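PDB 1T3Q: quinoline 2-oxidoreductase large subunit from Pseudomonas putida, which is the molybdenum-carrying subunit of a xanthine dehydrogenase family hydroxylase that probably oxidises quinoline at carbon 2. Local coordinates for residues Gln570-Leu575 and Thr615-Phe620. Residues are numbered along the deposited sequence; the frame is centred on the assembly and turned at random.
Sequences QLAGHL and THPPGF
P617 lies against the imidazole of H574, its CB 3.7 Å from the ring centroid and 22° off the ring normal, a CH-pi contact over one face. With CG anti to the backbone N (chi1 -180°), H574 reaches out from the helix to the loop and brings the edge of the same ring to the backbone of T615, where CD2 comes within 3.0 Å of T615 O. This carbonyl oxygen is buried without a polar partner.

The tight part centres on L571. Its CD1 enters the bend of the loop, 3.1 Å from T615 O and 3.8 Å from P617 CD, while its CB meets F620 CZ at 4.1 Å; V605, A608 and A609 of helix 602-611 pack on the same leucine. Replacing P617 by alanine would keep the CB over the imidazole but is likely to open a gap beside L571 CD1, where the ring CD now packs.

Toward solvent the contact thins. P618 barely touches the H574 ring, and the extended Q570 side chain brings NE2 to the edge of the F620 ring, 3.6 Å from CD2, with amide and ring planes 68° apart.

F620 and H616 also pack on M1 of the second large subunit. A type II beta turn from P617 to F620, closed by F620 N to P617 O, shapes a proline-rich loop docked on helix 549-576, within the molybdopterin cofactor-binding region.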
loop_
_atom_site.group_PDB
_atom_site.type_symbol
_atom_site.label_atom_id
_atom_site.label_comp_id
_atom_site.label_asym_id
_atom_site.label_seq_id
_atom_site.Cartn_x
_atom_site.Cartn_y
_atom_site.Cartn_z
ATOM N N GLN B 570 -34.528 -9.836 12.436
ATOM C CA GLN B 570 -35.266 -9.108 13.461
ATOM C C GLN B 570 -35.928 -7.864 12.891
ATOM O O GLN B 570 -37.074 -7.553 13.212
ATOM C CB GLN B 570 -34.332 -8.698 14.599
ATOM C CG GLN B 570 -33.695 -9.868 15.305
ATOM C CD GLN B 570 -32.678 -9.441 16.340
ATOM O OE1 GLN B 570 -31.993 -10.274 16.925
ATOM N NE2 GLN B 570 -32.575 -8.141 16.570
ATOM N N LEU B 571 -35.200 -7.137 12.054
ATOM C CA LEU B 571 -35.738 -5.929 11.455
ATOM C C LEU B 571 -36.826 -6.294 10.452
ATOM O O LEU B 571 -37.872 -5.646 10.388
ATOM C CB LEU B 571 -34.627 -5.144 10.750
ATOM C CG LEU B 571 -35.069 -3.864 10.043
ATOM C CD1 LEU B 571 -35.752 -2.947 11.047
ATOM C CD2 LEU B 571 -33.863 -3.163 9.421
ATOM N N ALA B 572 -36.574 -7.331 9.664
ATOM C CA ALA B 572 -37.536 -7.770 8.663
ATOM C C ALA B 572 -38.815 -8.273 9.329
ATOM O O ALA B 572 -39.921 -7.980 8.871
ATOM C CB ALA B 572 -36.925 -8.866 7.807
ATOM N N GLY B 573 -38.657 -9.034 10.407
ATOM C CA GLY B 573 -39.815 -9.558 11.111
ATOM C C GLY B 573 -40.656 -8.434 11.684
ATOM O O GLY B 573 -41.885 -8.520 11.735
ATOM N N HIS B 574 -39.986 -7.370 12.115
ATOM C CA HIS B 574 -40.661 -6.214 12.684
ATOM C C HIS B 574 -41.521 -5.528 11.625
ATOM O O HIS B 574 -42.672 -5.166 11.881
ATOM C CB HIS B 574 -39.628 -5.229 13.233
ATOM C CG HIS B 574 -40.223 -4.004 13.852
ATOM N ND1 HIS B 574 -40.998 -4.047 14.992
ATOM C CD2 HIS B 574 -40.150 -2.700 13.496
ATOM C CE1 HIS B 574 -41.376 -2.823 15.312
ATOM N NE2 HIS B 574 -40.874 -1.986 14.419
ATOM N N LEU B 575 -40.962 -5.360 10.433
ATOM C CA LEU B 575 -41.677 -4.714 9.340
ATOM C C LEU B 575 -42.755 -5.608 8.732
ATOM O O LEU B 575 -43.795 -5.120 8.297
ATOM C CB LEU B 575 -40.690 -4.293 8.249
ATOM C CG LEU B 575 -39.618 -3.271 8.643
ATOM C CD1 LEU B 575 -38.597 -3.138 7.525
ATOM C CD2 LEU B 575 -40.275 -1.931 8.936
ATOM N N THR B 615 -37.726 2.494 11.561
ATOM C CA THR B 615 -38.163 1.128 11.276
ATOM C C THR B 615 -37.591 0.076 12.230
ATOM O O THR B 615 -37.987 -1.087 12.180
ATOM C CB THR B 615 -37.780 0.704 9.834
ATOM O OG1 THR B 615 -36.359 0.562 9.739
ATOM C CG2 THR B 615 -38.239 1.747 8.824
ATOM N N HIS B 616 -36.669 0.484 13.095
ATOM C CA HIS B 616 -36.033 -0.440 14.030
ATOM C C HIS B 616 -36.926 -0.862 15.192
ATOM O O HIS B 616 -37.609 -0.036 15.789
ATOM C CB HIS B 616 -34.766 0.189 14.619
ATOM C CG HIS B 616 -33.726 0.539 13.601
ATOM N ND1 HIS B 616 -33.932 0.407 12.243
ATOM C CD2 HIS B 616 -32.471 1.023 13.745
ATOM C CE1 HIS B 616 -32.846 0.795 11.596
ATOM N NE2 HIS B 616 -31.945 1.174 12.485
ATOM N N PRO B 617 -36.928 -2.162 15.528
ATOM C CA PRO B 617 -37.748 -2.645 16.643
ATOM C C PRO B 617 -37.067 -2.257 17.962
ATOM O O PRO B 617 -35.868 -1.966 17.987
ATOM C CB PRO B 617 -37.777 -4.154 16.420
ATOM C CG PRO B 617 -36.430 -4.419 15.807
ATOM C CD PRO B 617 -36.313 -3.290 14.805
ATOM N N PRO B 618 -37.816 -2.240 19.075
ATOM C CA PRO B 618 -37.186 -1.870 20.349
ATOM C C PRO B 618 -36.036 -2.793 20.762
ATOM O O PRO B 618 -36.085 -4.002 20.531
ATOM C CB PRO B 618 -38.358 -1.900 21.336
ATOM C CG PRO B 618 -39.291 -2.915 20.727
ATOM C CD PRO B 618 -39.241 -2.569 19.261
ATOM N N GLY B 619 -35.005 -2.203 21.364
ATOM C CA GLY B 619 -33.844 -2.954 21.815
ATOM C C GLY B 619 -32.931 -3.435 20.700
ATOM O O GLY B 619 -31.960 -4.149 20.941
ATOM N N PHE B 620 -33.250 -3.045 19.472
ATOM C CA PHE B 620 -32.484 -3.438 18.292
ATOM C C PHE B 620 -31.039 -2.948 18.317
ATOM O O PHE B 620 -30.753 -1.857 18.813
ATOM C CB PHE B 620 -33.169 -2.876 17.043
ATOM C CG PHE B 620 -32.559 -3.326 15.740
ATOM C CD1 PHE B 620 -32.166 -2.389 14.786
ATOM C CD2 PHE B 620 -32.441 -4.678 15.436
ATOM C CE1 PHE B 620 -31.674 -2.791 13.549
ATOM C CE2 PHE B 620 -31.947 -5.091 14.200
ATOM C CZ PHE B 620 -31.566 -4.141 13.253
#